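Local atomic coordinates of cytoplasmic protein (Cryptococcus neoformans var. grubii serotype A, PDB entry 7LPO), a protein that probably hydrolyses the beta-glucosidic bond of steryl glucosides, as a fungal sterylglucosidase of glycoside hydrolase family 5. Residues N202-A207 with A287-K292; N208-T213 with C366-H371; F214-K219 with V398-D403; K280-I285 with D385-L390. One frame throughout, in Å; residues are numbered along the deposited sequence.

Contact 1 (N202-A207 with A287-K292)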
loop_
_atom_site.group_PDB
_atom_site.type_symbol
_atom_site.label_atom_id
_atom_site.label_comp_id
_atom_site.label_asym_id
_atom_site.label_seq_id
_atom_site.Cartn_x
_atom_site.Cartn_y
_atom_site.Cartn_z
ATOM N N ASN A 202 -12.181 5.067 9.540
ATOM C CA ASN A 202 -13.350 4.936 8.681
ATOM C C ASN A 202 -13.672 3.475 8.407
ATOM O O ASN A 202 -14.839 3.131 8.220
ATOM C CB ASN A 202 -13.133 5.721 7.388
ATOM C CG ASN A 202 -13.402 7.220 7.573
ATOM O OD1 ASN A 202 -14.443 7.614 8.083
ATOM N ND2 ASN A 202 -12.456 8.044 7.188
ATOM N N TYR A 203 -12.673 2.590 8.446
ATOM C CA TYR A 203 -12.948 1.165 8.250
ATOM C C TYR A 203 -13.916 0.615 9.292
ATOM O O TYR A 203 -14.589 -0.390 9.034
ATOM C CB TYR A 203 -11.661 0.332 8.296
ATOM C CG TYR A 203 -10.813 0.401 7.048
ATOM C CD1 TYR A 203 -11.290 -0.067 5.818
ATOM C CD2 TYR A 203 -9.530 0.918 7.097
ATOM C CE1 TYR A 203 -10.511 -0.004 4.671
ATOM C CE2 TYR A 203 -8.740 0.980 5.965
ATOM C CZ TYR A 203 -9.234 0.533 4.749
ATOM O OH TYR A 203 -8.432 0.619 3.625
ATOM N N THR A 204 -14.001 1.247 10.458
ATOM C CA THR A 204 -14.873 0.797 11.535
ATOM C C THR A 204 -15.958 1.824 11.841
ATOM O O THR A 204 -16.456 1.889 12.966
ATOM C CB THR A 204 -14.066 0.471 12.797
ATOM O OG1 THR A 204 -13.289 1.598 13.211
ATOM C CG2 THR A 204 -13.112 -0.703 12.542
ATOM N N HIS A 205 -16.334 2.626 10.852
ATOM C CA HIS A 205 -17.559 3.407 10.908
ATOM C C HIS A 205 -18.555 2.853 9.895
ATOM O O HIS A 205 -18.223 2.022 9.047
ATOM C CB HIS A 205 -17.279 4.883 10.651
ATOM C CG HIS A 205 -16.693 5.605 11.824
ATOM N ND1 HIS A 205 -15.450 5.305 12.330
ATOM C CD2 HIS A 205 -17.168 6.625 12.580
ATOM C CE1 HIS A 205 -15.176 6.111 13.340
ATOM N NE2 HIS A 205 -16.202 6.922 13.512
ATOM N N LEU A 206 -19.782 3.366 9.965
ATOM C CA LEU A 206 -20.931 2.661 9.399
ATOM C C LEU A 206 -20.850 2.511 7.880
ATOM O O LEU A 206 -21.255 1.480 7.329
ATOM C CB LEU A 206 -22.215 3.389 9.797
ATOM C CG LEU A 206 -23.518 2.872 9.176
ATOM C CD1 LEU A 206 -23.686 1.408 9.514
ATOM C CD2 LEU A 206 -24.741 3.664 9.641
ATOM N N ALA A 207 -20.358 3.525 7.175
ATOM C CA ALA A 207 -20.368 3.435 5.718
ATOM C C ALA A 207 -19.460 2.308 5.239
ATOM O O ALA A 207 -19.878 1.441 4.461
ATOM C CB ALA A 207 -19.957 4.770 5.097
ATOM N N ALA A 287 -11.363 -5.100 22.180
ATOM C CA ALA A 287 -10.050 -4.597 22.566
ATOM C C ALA A 287 -8.986 -4.976 21.547
ATOM O O ALA A 287 -7.934 -4.331 21.490
ATOM C CB ALA A 287 -9.652 -5.126 23.946
ATOM N N GLU A 288 -9.248 -6.002 20.739
ATOM C CA GLU A 288 -8.282 -6.471 19.756
ATOM C C GLU A 288 -8.208 -5.551 18.541
ATOM O O GLU A 288 -7.168 -5.505 17.871
ATOM C CB GLU A 288 -8.643 -7.899 19.332
ATOM C CG GLU A 288 -8.675 -8.926 20.479
ATOM C CD GLU A 288 -9.791 -8.677 21.497
ATOM O OE1 GLU A 288 -10.762 -7.961 21.168
ATOM O OE2 GLU A 288 -9.693 -9.187 22.633
ATOM N N GLN A 289 -9.291 -4.827 18.232
ATOM C CA GLN A 289 -9.271 -3.829 17.168
ATOM C C GLN A 289 -8.185 -2.814 17.495
ATOM O O GLN A 289 -8.321 -2.047 18.451
ATOM C CB GLN A 289 -10.637 -3.155 17.026
ATOM C CG GLN A 289 -10.662 -2.001 16.042
ATOM C CD GLN A 289 -12.038 -1.335 15.936
ATOM O OE1 GLN A 289 -13.077 -2.000 15.906
ATOM N NE2 GLN A 289 -12.041 -0.014 15.882
ATOM N N GLN A 290 -7.095 -2.801 16.731
ATOM C CA GLN A 290 -5.923 -2.044 17.156
ATOM C C GLN A 290 -6.018 -0.558 16.834
ATOM O O GLN A 290 -5.294 0.237 17.446
ATOM C CB GLN A 290 -4.659 -2.632 16.518
ATOM C CG GLN A 290 -3.442 -2.706 17.454
ATOM C CD GLN A 290 -3.762 -3.282 18.830
ATOM O OE1 GLN A 290 -4.204 -4.427 18.954
ATOM N NE2 GLN A 290 -3.541 -2.483 19.871
ATOM N N LEU A 291 -6.893 -0.160 15.913
ATOM C CA LEU A 291 -7.027 1.235 15.515
ATOM C C LEU A 291 -8.314 1.817 16.094
ATOM O O LEU A 291 -9.414 1.549 15.599
ATOM C CB LEU A 291 -7.007 1.371 14.000
ATOM C CG LEU A 291 -7.037 2.815 13.506
ATOM C CD1 LEU A 291 -6.087 3.675 14.308
ATOM C CD2 LEU A 291 -6.714 2.881 12.021
ATOM N N LYS A 292 -8.168 2.611 17.151
ATOM C CA LYS A 292 -9.250 3.423 17.684
ATOM C C LYS A 292 -8.706 4.819 17.918
ATOM O O LYS A 292 -7.665 4.983 18.561
ATOM C CB LYS A 292 -9.807 2.854 18.985
ATOM C CG LYS A 292 -10.142 1.380 18.919
ATOM C CD LYS A 292 -10.607 0.876 20.269
ATOM C CE LYS A 292 -9.745 -0.275 20.748
ATOM N NZ LYS A 292 -10.424 -1.065 21.806
HETATM O O HOH W 1 -10.502 1.501 13.073
HETATM O O HOH W 2 -13.535 2.456 15.485
#

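Contact 2 (N208-T213 with C366-H371)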
loop_
_atom_site.group_PDB
_atom_site.type_symbol
_atom_site.label_atom_id
_atom_site.label_comp_id
_atom_site.label_asym_id
_atom_site.label_seq_id
_atom_site.Cartn_x
_atom_site.Cartn_y
_atom_site.Cartn_z
ATOM N N ASN A 208 -18.197 2.324 5.670
ATOM C CA ASN A 208 -17.283 1.247 5.308
ATOM C C ASN A 208 -17.768 -0.092 5.852
ATOM O O ASN A 208 -17.588 -1.134 5.209
ATOM C CB ASN A 208 -15.878 1.537 5.840
ATOM C CG ASN A 208 -15.015 2.277 4.843
ATOM O OD1 ASN A 208 -14.166 1.680 4.182
ATOM N ND2 ASN A 208 -15.219 3.594 4.737
ATOM N N GLN A 209 -18.333 -0.093 7.068
ATOM C CA GLN A 209 -18.793 -1.348 7.655
ATOM C C GLN A 209 -19.882 -1.969 6.793
ATOM O O GLN A 209 -19.946 -3.192 6.634
ATOM C CB GLN A 209 -19.301 -1.115 9.080
ATOM C CG GLN A 209 -18.202 -0.995 10.111
ATOM C CD GLN A 209 -18.696 -0.451 11.437
ATOM O OE1 GLN A 209 -19.581 0.414 11.489
ATOM N NE2 GLN A 209 -18.124 -0.956 12.523
ATOM N N THR A 210 -20.735 -1.136 6.204
ATOM C CA THR A 210 -21.778 -1.640 5.322
ATOM C C THR A 210 -21.202 -2.023 3.971
ATOM O O THR A 210 -21.413 -3.142 3.490
ATOM C CB THR A 210 -22.876 -0.589 5.152
ATOM O OG1 THR A 210 -23.466 -0.321 6.424
ATOM C CG2 THR A 210 -23.952 -1.075 4.184
ATOM N N ILE A 211 -20.453 -1.106 3.357
ATOM C CA ILE A 211 -20.074 -1.267 1.960
ATOM C C ILE A 211 -19.170 -2.475 1.788
ATOM O O ILE A 211 -19.326 -3.244 0.833
ATOM C CB ILE A 211 -19.410 0.020 1.438
ATOM C CG1 ILE A 211 -20.451 1.130 1.315
ATOM C CG2 ILE A 211 -18.757 -0.227 0.081
ATOM C CD1 ILE A 211 -19.854 2.528 1.172
ATOM N N TRP A 212 -18.209 -2.658 2.700
ATOM C CA TRP A 212 -17.307 -3.797 2.596
ATOM C C TRP A 212 -18.030 -5.115 2.847
ATOM O O TRP A 212 -17.669 -6.132 2.251
ATOM C CB TRP A 212 -16.145 -3.627 3.571
ATOM C CG TRP A 212 -15.127 -2.644 3.123
ATOM C CD1 TRP A 212 -14.827 -1.459 3.714
ATOM C CD2 TRP A 212 -14.272 -2.752 1.974
ATOM N NE1 TRP A 212 -13.829 -0.822 3.012
ATOM C CE2 TRP A 212 -13.473 -1.593 1.938
ATOM C CE3 TRP A 212 -14.104 -3.719 0.975
ATOM C CZ2 TRP A 212 -12.514 -1.373 0.951
ATOM C CZ3 TRP A 212 -13.150 -3.502 -0.003
ATOM C CH2 TRP A 212 -12.367 -2.334 -0.009
ATOM N N THR A 213 -19.041 -5.125 3.718
ATOM C CA THR A 213 -19.836 -6.336 3.907
ATOM C C THR A 213 -20.602 -6.679 2.631
ATOM O O THR A 213 -20.698 -7.854 2.249
ATOM C CB THR A 213 -20.793 -6.150 5.088
ATOM O OG1 THR A 213 -20.061 -5.847 6.280
ATOM C CG2 THR A 213 -21.612 -7.399 5.348
ATOM N N CYS A 366 -32.509 1.524 7.735
ATOM C CA CYS A 366 -31.303 0.726 7.917
ATOM C C CYS A 366 -31.445 -0.631 7.248
ATOM O O CYS A 366 -32.399 -1.374 7.514
ATOM C CB CYS A 366 -31.003 0.537 9.404
ATOM S SG CYS A 366 -29.522 -0.437 9.731
ATOM N N ILE A 367 -30.476 -0.965 6.390
ATOM C CA ILE A 367 -30.513 -2.238 5.684
ATOM C C ILE A 367 -30.239 -3.406 6.624
ATOM O O ILE A 367 -30.687 -4.530 6.356
ATOM C CB ILE A 367 -29.525 -2.203 4.501
ATOM C CG1 ILE A 367 -29.810 -3.345 3.522
ATOM C CG2 ILE A 367 -28.077 -2.260 4.980
ATOM C CD1 ILE A 367 -31.215 -3.281 2.896
ATOM N N TRP A 368 -29.550 -3.169 7.746
ATOM C CA TRP A 368 -29.268 -4.254 8.685
ATOM C C TRP A 368 -30.468 -4.543 9.570
ATOM O O TRP A 368 -30.768 -5.709 9.852
ATOM C CB TRP A 368 -28.034 -3.906 9.511
ATOM C CG TRP A 368 -26.875 -3.648 8.610
ATOM C CD1 TRP A 368 -26.146 -2.502 8.514
ATOM C CD2 TRP A 368 -26.331 -4.554 7.639
ATOM N NE1 TRP A 368 -25.182 -2.635 7.540
ATOM C CE2 TRP A 368 -25.269 -3.891 7.000
ATOM C CE3 TRP A 368 -26.640 -5.861 7.255
ATOM C CZ2 TRP A 368 -24.506 -4.496 6.009
ATOM C CZ3 TRP A 368 -25.891 -6.456 6.272
ATOM C CH2 TRP A 368 -24.836 -5.777 5.658
ATOM N N ALA A 369 -31.187 -3.496 9.981
ATOM C CA ALA A 369 -32.490 -3.699 10.602
ATOM C C ALA A 369 -33.421 -4.445 9.657
ATOM O O ALA A 369 -34.186 -5.320 10.081
ATOM C CB ALA A 369 -33.102 -2.352 10.994
ATOM N N HIS A 370 -33.363 -4.113 8.369
ATOM C CA HIS A 370 -34.227 -4.746 7.386
ATOM C C HIS A 370 -33.922 -6.225 7.228
ATOM O O HIS A 370 -34.779 -6.970 6.752
ATOM C CB HIS A 370 -34.084 -4.037 6.042
ATOM C CG HIS A 370 -35.099 -4.460 5.034
ATOM N ND1 HIS A 370 -36.452 -4.400 5.277
ATOM C CD2 HIS A 370 -34.960 -4.954 3.783
ATOM C CE1 HIS A 370 -37.105 -4.831 4.214
ATOM N NE2 HIS A 370 -36.222 -5.183 3.298
ATOM N N HIS A 371 -32.724 -6.661 7.602
ATOM C CA HIS A 371 -32.374 -8.071 7.627
ATOM C C HIS A 371 -32.501 -8.669 9.022
ATOM O O HIS A 371 -32.060 -9.799 9.241
ATOM C CB HIS A 371 -30.956 -8.264 7.079
ATOM C CG HIS A 371 -30.883 -8.165 5.589
ATOM N ND1 HIS A 371 -30.743 -6.962 4.929
ATOM C CD2 HIS A 371 -30.998 -9.112 4.626
ATOM C CE1 HIS A 371 -30.749 -7.177 3.624
ATOM N NE2 HIS A 371 -30.893 -8.473 3.414
#

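Contact 3 (F214-K219 with V398-D403)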
loop_
_atom_site.group_PDB
_atom_site.type_symbol
_atom_site.label_atom_id
_atom_site.label_comp_id
_atom_site.label_asym_id
_atom_site.label_seq_id
_atom_site.Cartn_x
_atom_site.Cartn_y
_atom_site.Cartn_z
ATOM N N PHE A 214 -21.150 -5.657 1.961
ATOM C CA PHE A 214 -21.743 -5.841 0.640
ATOM C C PHE A 214 -20.725 -6.434 -0.331
ATOM O O PHE A 214 -20.965 -7.475 -0.951
ATOM C CB PHE A 214 -22.263 -4.492 0.105
ATOM C CG PHE A 214 -23.548 -4.001 0.737
ATOM C CD1 PHE A 214 -24.303 -4.798 1.576
ATOM C CD2 PHE A 214 -24.014 -2.721 0.455
ATOM C CE1 PHE A 214 -25.507 -4.331 2.119
ATOM C CE2 PHE A 214 -25.210 -2.247 1.007
ATOM C CZ PHE A 214 -25.952 -3.049 1.836
ATOM N N PHE A 215 -19.567 -5.776 -0.459
ATOM C CA PHE A 215 -18.588 -6.140 -1.483
ATOM C C PHE A 215 -18.176 -7.606 -1.390
ATOM O O PHE A 215 -18.139 -8.315 -2.402
ATOM C CB PHE A 215 -17.360 -5.233 -1.359
ATOM C CG PHE A 215 -16.368 -5.375 -2.488
ATOM C CD1 PHE A 215 -16.574 -4.726 -3.701
ATOM C CD2 PHE A 215 -15.218 -6.139 -2.332
ATOM C CE1 PHE A 215 -15.669 -4.836 -4.730
ATOM C CE2 PHE A 215 -14.305 -6.251 -3.369
ATOM C CZ PHE A 215 -14.540 -5.587 -4.574
ATOM N N PHE A 216 -17.825 -8.069 -0.194
ATOM C CA PHE A 216 -17.239 -9.389 -0.028
ATOM C C PHE A 216 -18.247 -10.456 0.348
ATOM O O PHE A 216 -17.961 -11.638 0.146
ATOM C CB PHE A 216 -16.154 -9.375 1.056
ATOM C CG PHE A 216 -14.866 -8.781 0.616
ATOM C CD1 PHE A 216 -14.155 -9.332 -0.430
ATOM C CD2 PHE A 216 -14.365 -7.664 1.243
ATOM C CE1 PHE A 216 -12.972 -8.783 -0.839
ATOM C CE2 PHE A 216 -13.171 -7.111 0.839
ATOM C CZ PHE A 216 -12.471 -7.673 -0.199
ATOM N N ALA A 217 -19.409 -10.080 0.901
ATOM C CA ALA A 217 -20.304 -11.091 1.450
ATOM C C ALA A 217 -21.772 -10.686 1.415
ATOM O O ALA A 217 -22.556 -11.202 2.221
ATOM C CB ALA A 217 -19.892 -11.405 2.908
ATOM N N GLY A 218 -22.160 -9.786 0.511
ATOM C CA GLY A 218 -23.558 -9.396 0.412
ATOM C C GLY A 218 -24.507 -10.569 0.253
ATOM O O GLY A 218 -25.622 -10.554 0.779
ATOM N N LYS A 219 -24.084 -11.609 -0.469
ATOM C CA LYS A 219 -24.977 -12.745 -0.697
ATOM C C LYS A 219 -25.255 -13.524 0.583
ATOM O O LYS A 219 -26.272 -14.221 0.668
ATOM C CB LYS A 219 -24.389 -13.683 -1.758
ATOM C CG LYS A 219 -24.445 -13.129 -3.171
ATOM C CD LYS A 219 -23.845 -14.097 -4.185
ATOM C CE LYS A 219 -22.331 -13.957 -4.257
ATOM N NZ LYS A 219 -21.749 -14.573 -5.496
ATOM N N VAL A 398 -17.309 -17.971 10.654
ATOM C CA VAL A 398 -16.748 -17.572 9.365
ATOM C C VAL A 398 -15.329 -17.040 9.536
ATOM O O VAL A 398 -14.932 -16.542 10.591
ATOM C CB VAL A 398 -17.625 -16.519 8.648
ATOM C CG1 VAL A 398 -19.006 -17.081 8.312
ATOM C CG2 VAL A 398 -17.726 -15.256 9.499
ATOM N N ASP A 399 -14.567 -17.123 8.449
ATOM C CA ASP A 399 -13.210 -16.593 8.346
ATOM C C ASP A 399 -13.195 -15.646 7.154
ATOM O O ASP A 399 -13.341 -16.088 6.010
ATOM C CB ASP A 399 -12.200 -17.724 8.162
ATOM C CG ASP A 399 -10.765 -17.237 8.146
ATOM O OD1 ASP A 399 -10.508 -16.117 7.650
ATOM O OD2 ASP A 399 -9.884 -17.983 8.631
ATOM N N PHE A 400 -13.013 -14.351 7.414
ATOM C CA PHE A 400 -13.074 -13.376 6.330
ATOM C C PHE A 400 -12.093 -13.724 5.218
ATOM O O PHE A 400 -12.445 -13.681 4.033
ATOM C CB PHE A 400 -12.789 -11.969 6.858
ATOM C CG PHE A 400 -12.567 -10.952 5.773
ATOM C CD1 PHE A 400 -13.607 -10.550 4.972
ATOM C CD2 PHE A 400 -11.314 -10.420 5.545
ATOM C CE1 PHE A 400 -13.417 -9.621 3.967
ATOM C CE2 PHE A 400 -11.112 -9.503 4.542
ATOM C CZ PHE A 400 -12.174 -9.106 3.746
ATOM N N VAL A 401 -10.862 -14.086 5.583
ATOM C CA VAL A 401 -9.816 -14.262 4.581
ATOM C C VAL A 401 -10.057 -15.521 3.761
ATOM O O VAL A 401 -9.898 -15.509 2.534
ATOM C CB VAL A 401 -8.426 -14.291 5.243
ATOM C CG1 VAL A 401 -7.371 -14.682 4.226
ATOM C CG2 VAL A 401 -8.101 -12.949 5.848
ATOM N N ASP A 402 -10.440 -16.624 4.412
ATOM C CA ASP A 402 -10.589 -17.879 3.679
ATOM C C ASP A 402 -11.922 -17.970 2.947
ATOM O O ASP A 402 -11.995 -18.578 1.874
ATOM C CB ASP A 402 -10.469 -19.094 4.609
ATOM C CG ASP A 402 -9.243 -19.052 5.493
ATOM O OD1 ASP A 402 -8.218 -18.450 5.095
ATOM O OD2 ASP A 402 -9.307 -19.635 6.600
ATOM N N ASP A 403 -12.986 -17.409 3.510
ATOM C CA ASP A 403 -14.319 -17.633 2.970
ATOM C C ASP A 403 -14.771 -16.562 1.989
ATOM O O ASP A 403 -15.616 -16.851 1.134
ATOM C CB ASP A 403 -15.344 -17.710 4.100
ATOM C CG ASP A 403 -15.037 -18.813 5.088
ATOM O OD1 ASP A 403 -14.369 -19.794 4.686
ATOM O OD2 ASP A 403 -15.452 -18.689 6.264
#

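Contact 4 (K280-I285 with D385-L390)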
loop_
_atom_site.group_PDB
_atom_site.type_symbol
_atom_site.label_atom_id
_atom_site.label_comp_id
_atom_site.label_asym_id
_atom_site.label_seq_id
_atom_site.Cartn_x
_atom_site.Cartn_y
_atom_site.Cartn_z
ATOM N N LYS A 280 -17.910 -10.413 16.334
ATOM C CA LYS A 280 -18.416 -11.359 17.322
ATOM C C LYS A 280 -19.609 -10.801 18.085
ATOM O O LYS A 280 -20.483 -11.564 18.505
ATOM C CB LYS A 280 -17.301 -11.737 18.302
ATOM C CG LYS A 280 -16.073 -12.344 17.640
ATOM C CD LYS A 280 -16.378 -13.716 17.062
ATOM C CE LYS A 280 -15.190 -14.272 16.273
ATOM N NZ LYS A 280 -15.381 -14.139 14.789
ATOM N N ASP A 281 -19.669 -9.485 18.259
ATOM C CA ASP A 281 -20.678 -8.869 19.115
ATOM C C ASP A 281 -20.847 -7.427 18.654
ATOM O O ASP A 281 -19.960 -6.594 18.864
ATOM C CB ASP A 281 -20.249 -8.949 20.576
ATOM C CG ASP A 281 -21.339 -8.521 21.535
ATOM O OD1 ASP A 281 -22.377 -8.005 21.076
ATOM O OD2 ASP A 281 -21.150 -8.703 22.760
ATOM N N LEU A 282 -21.981 -7.138 18.025
ATOM C CA LEU A 282 -22.214 -5.813 17.474
ATOM C C LEU A 282 -22.402 -4.745 18.543
ATOM O O LEU A 282 -22.503 -3.560 18.201
ATOM C CB LEU A 282 -23.439 -5.862 16.564
ATOM C CG LEU A 282 -23.234 -6.650 15.267
ATOM C CD1 LEU A 282 -24.564 -7.028 14.658
ATOM C CD2 LEU A 282 -22.402 -5.846 14.289
ATOM N N ALA A 283 -22.451 -5.121 19.815
ATOM C CA ALA A 283 -22.658 -4.148 20.878
ATOM C C ALA A 283 -21.356 -3.572 21.417
ATOM O O ALA A 283 -21.393 -2.684 22.272
ATOM C CB ALA A 283 -23.448 -4.786 22.023
ATOM N N VAL A 284 -20.208 -4.033 20.942
ATOM C CA VAL A 284 -18.936 -3.590 21.491
ATOM C C VAL A 284 -17.898 -3.457 20.388
ATOM O O VAL A 284 -17.983 -4.105 19.343
ATOM C CB VAL A 284 -18.429 -4.564 22.578
ATOM C CG1 VAL A 284 -19.406 -4.638 23.737
ATOM C CG2 VAL A 284 -18.219 -5.949 21.982
ATOM N N ILE A 285 -16.917 -2.595 20.633
ATOM C CA ILE A 285 -15.673 -2.577 19.874
ATOM C C ILE A 285 -14.680 -3.481 20.599
ATOM O O ILE A 285 -14.393 -3.237 21.780
ATOM C CB ILE A 285 -15.114 -1.156 19.748
ATOM C CG1 ILE A 285 -15.939 -0.339 18.748
ATOM C CG2 ILE A 285 -13.646 -1.205 19.317
ATOM C CD1 ILE A 285 -15.751 1.146 18.880
ATOM N N ASP A 385 -24.478 -11.594 17.102
ATOM C CA ASP A 385 -23.456 -12.393 16.435
ATOM C C ASP A 385 -23.767 -12.644 14.960
ATOM O O ASP A 385 -23.119 -13.488 14.332
ATOM C CB ASP A 385 -23.292 -13.728 17.160
ATOM C CG ASP A 385 -24.549 -14.578 17.094
ATOM O OD1 ASP A 385 -25.658 -14.007 16.944
ATOM O OD2 ASP A 385 -24.433 -15.816 17.189
ATOM N N TYR A 386 -24.726 -11.918 14.396
ATOM C CA TYR A 386 -25.183 -12.106 13.023
ATOM C C TYR A 386 -24.055 -12.329 12.026
ATOM O O TYR A 386 -24.157 -13.208 11.161
ATOM C CB TYR A 386 -25.998 -10.880 12.606
ATOM C CG TYR A 386 -26.593 -10.921 11.223
ATOM C CD1 TYR A 386 -27.659 -11.767 10.931
ATOM C CD2 TYR A 386 -26.120 -10.090 10.214
ATOM C CE1 TYR A 386 -28.225 -11.801 9.663
ATOM C CE2 TYR A 386 -26.691 -10.116 8.942
ATOM C CZ TYR A 386 -27.734 -10.975 8.681
ATOM O OH TYR A 386 -28.288 -11.011 7.434
ATOM N N PHE A 387 -22.987 -11.538 12.134
ATOM C CA PHE A 387 -21.919 -11.554 11.144
ATOM C C PHE A 387 -20.790 -12.530 11.473
ATOM O O PHE A 387 -19.864 -12.674 10.670
ATOM C CB PHE A 387 -21.337 -10.150 10.988
ATOM C CG PHE A 387 -22.320 -9.126 10.484
ATOM C CD1 PHE A 387 -22.581 -8.996 9.127
ATOM C CD2 PHE A 387 -22.965 -8.272 11.364
ATOM C CE1 PHE A 387 -23.479 -8.023 8.657
ATOM C CE2 PHE A 387 -23.857 -7.305 10.903
ATOM C CZ PHE A 387 -24.105 -7.178 9.544
ATOM N N SER A 388 -20.836 -13.207 12.615
ATOM C CA SER A 388 -19.769 -14.131 12.989
ATOM C C SER A 388 -19.963 -15.537 12.432
ATOM O O SER A 388 -19.024 -16.342 12.480
ATOM C CB SER A 388 -19.657 -14.216 14.512
ATOM O OG SER A 388 -20.818 -14.811 15.067
ATOM N N THR A 389 -21.147 -15.846 11.918
ATOM C CA THR A 389 -21.476 -17.168 11.408
ATOM C C THR A 389 -22.266 -16.981 10.116
ATOM O O THR A 389 -22.429 -15.863 9.626
ATOM C CB THR A 389 -22.278 -17.970 12.449
ATOM O OG1 THR A 389 -23.466 -17.246 12.811
ATOM C CG2 THR A 389 -21.448 -18.225 13.715
ATOM N N LEU A 390 -22.780 -18.070 9.568
ATOM C CA LEU A 390 -23.689 -17.993 8.423
ATOM C C LEU A 390 -25.130 -17.897 8.916
ATOM O O LEU A 390 -25.555 -18.736 9.718
ATOM C CB LEU A 390 -23.529 -19.215 7.528
ATOM C CG LEU A 390 -22.084 -19.472 7.088
ATOM C CD1 LEU A 390 -21.922 -20.863 6.521
ATOM C CD2 LEU A 390 -21.649 -18.416 6.059
HETATM O O HOH W 3 -16.207 -15.590 12.864
#

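Contact 1 (N202-A207 with A287-K292)
Thr204 meets Gln289 where two loops of this family 5 glycoside hydrolase approach each other at the surface, one leading into helix 206-221 and the other lying between strands 263-267 and 294-295. The tight part is small. The Thr204 methyl CG2 sits over the flat amide of Gln289, 3.6 Å from CD and about as far from OE1 and NE2, so the short beta-branched threonine turns a methyl to the amide plane while its hydroxyl faces the waters. Gln289 arrives from the opposite direction with CG anti to its backbone N (chi1 174°) and the chain extended beyond, a reach that suits glutamine. Its amide is steadied from its own segment, because NE2 donates to Leu291 O at 3.1 Å, nearly straight at 170° and close to the amide plane. Beside this packing the contact loosens into water. Thr204 OG1, already bonded to Thr201 O, also meets a water at 2.8 Å, and that water donates to Leu291 O, bridging the two loops. A second water lies close to Thr204 OG1, too close for the spacing to be trusted, and accepts a hydrogen bond from Gln289 NE2 at 2.9 Å.

Contact 2 (N208-T213 with C366-H371)
The indole of Trp368 meets Thr210 at its edge, carries the CG2 methyl of its neighbour Ile367 on one face, 3.7 Å above the plane and toward the rim, and is approached obliquely by Thr213. At the edge, NE1 donates to Thr210 OG1 at 3.1 Å with an N-H...O angle of 168°, and the oxygen lies in the ring plane. Thr210 suits the place because one hydroxyl serves two partners: OG1 accepts from the indole and donates to Leu206 O one turn back. Its chi1 of -62° sets CG2 anti to the backbone N, where this methyl also rests 3.9 Å from Trp368 CZ2. One turn on, Thr213 turns its CG2 to the far end of the indole, 3.6 Å from CH2. Its own hydroxyl is bonded to Gln209 O and to Leu276 N, so a buried polar group is satisfied while the methyl does the packing. Cys366 caps the short helix that bears the tryptophan, its SG accepting from Ala369 N. The contact thus lays helix 367-370 against the first half of helix 206-221, with Met303 of helix 299-306 touching the indole and Phe387, just before strand 389-390, meeting it edge-to-face.

Contact 3 (F214-K219 with V398-D403)
The backbones come nearest at Phe216 and Phe400, whose CA atoms are 8.6 Å apart, where the later part of helix 206-221 faces the first turn of helix 400-419. Two large side chains span that gap in a T-shaped (edge-to-face) pair. Phe400 supplies the edge and Phe216 the face; the ring planes stand at 83°, with centroids 5.1 Å apart. The CE1-CZ end of Phe400 does the touching, CE1 lying 3.5 Å from Phe216 CD2. With CG anti to the backbone N (chi1 169°), the Phe400 ring reaches across although its CB does not start out that way. Phenylalanine suits both places, giving a broad apolar face and a slim edge in a buried setting. The opposite face of Phe216 receives CD2 of Phe215, so its ring is held between two others. At the start of the second helix Asp399 is the N-cap, OD1 accepting weak bonds from Val401 N and Asp402 N. Around the pair, Phe404 on the next turn of helix 400-419 packs on Phe216, and Pro430 touches Phe400, while Leu236 of helix 232-254 packs against Phe215.

Contact 4 (K280-I285 with D385-L390)
Leu282 and Phe387 cross at about a right angle, the leucine setting both methyls against the CD2-CE2 side of the ring. Leu282 CD1 lies at the ring edge near its plane, 3.8 Å from Phe387 CE2, and Leu282 CD2 is equally close to Phe387 CD2. Branched leucine suits this: its fork straddles a single ring bond. A face of the same ring is taken by Tyr386, whose CD2 lies over its centre. Leu282 is placed by a type I beta turn from Asp281 to Val284, combined with an Asx turn in which Asp281 OD1 accepts from Ala283 N at 3.1 Å, a role aspartate fills readily. On the exposed margin Lys280 bends at chi2 (-68°), which brings its CD alongside Ser388 CB at 4.2 Å; its ammonium is bonded to Gly278 O. Ser388 carries OG between its backbone N and carbonyl carbon (chi1 66°), from where it donates to Asp385 O at 2.8 Å, in the carbonyl plane, on a lone pair. Asp385 O also accepts from Ser388 N.

In the fold
Contacts 1, 2 and 3 follow one another along 202-219, the approach to helix 206-221 and most of it. Their partners come in the same order, 287-292, 366-371 and 398-403; of contact 4, 280-285 shares the loop of 287-292 and 385-390 precedes 398-403. Contact 4, which does not use the helix, lies 13 to 14 Å, centre to centre, from the others and touches all three. Contacts 1 and 3 lie farthest apart, about 17 Å between centres. Phe387 of contact 4 packs on Trp368 and Thr213 of contact 2, while Ser388 probably receives a hydrogen bond from Val398. Helix 206-221 thus packs against remote segments in contacts 2 and 3, with contact 1 at its approach.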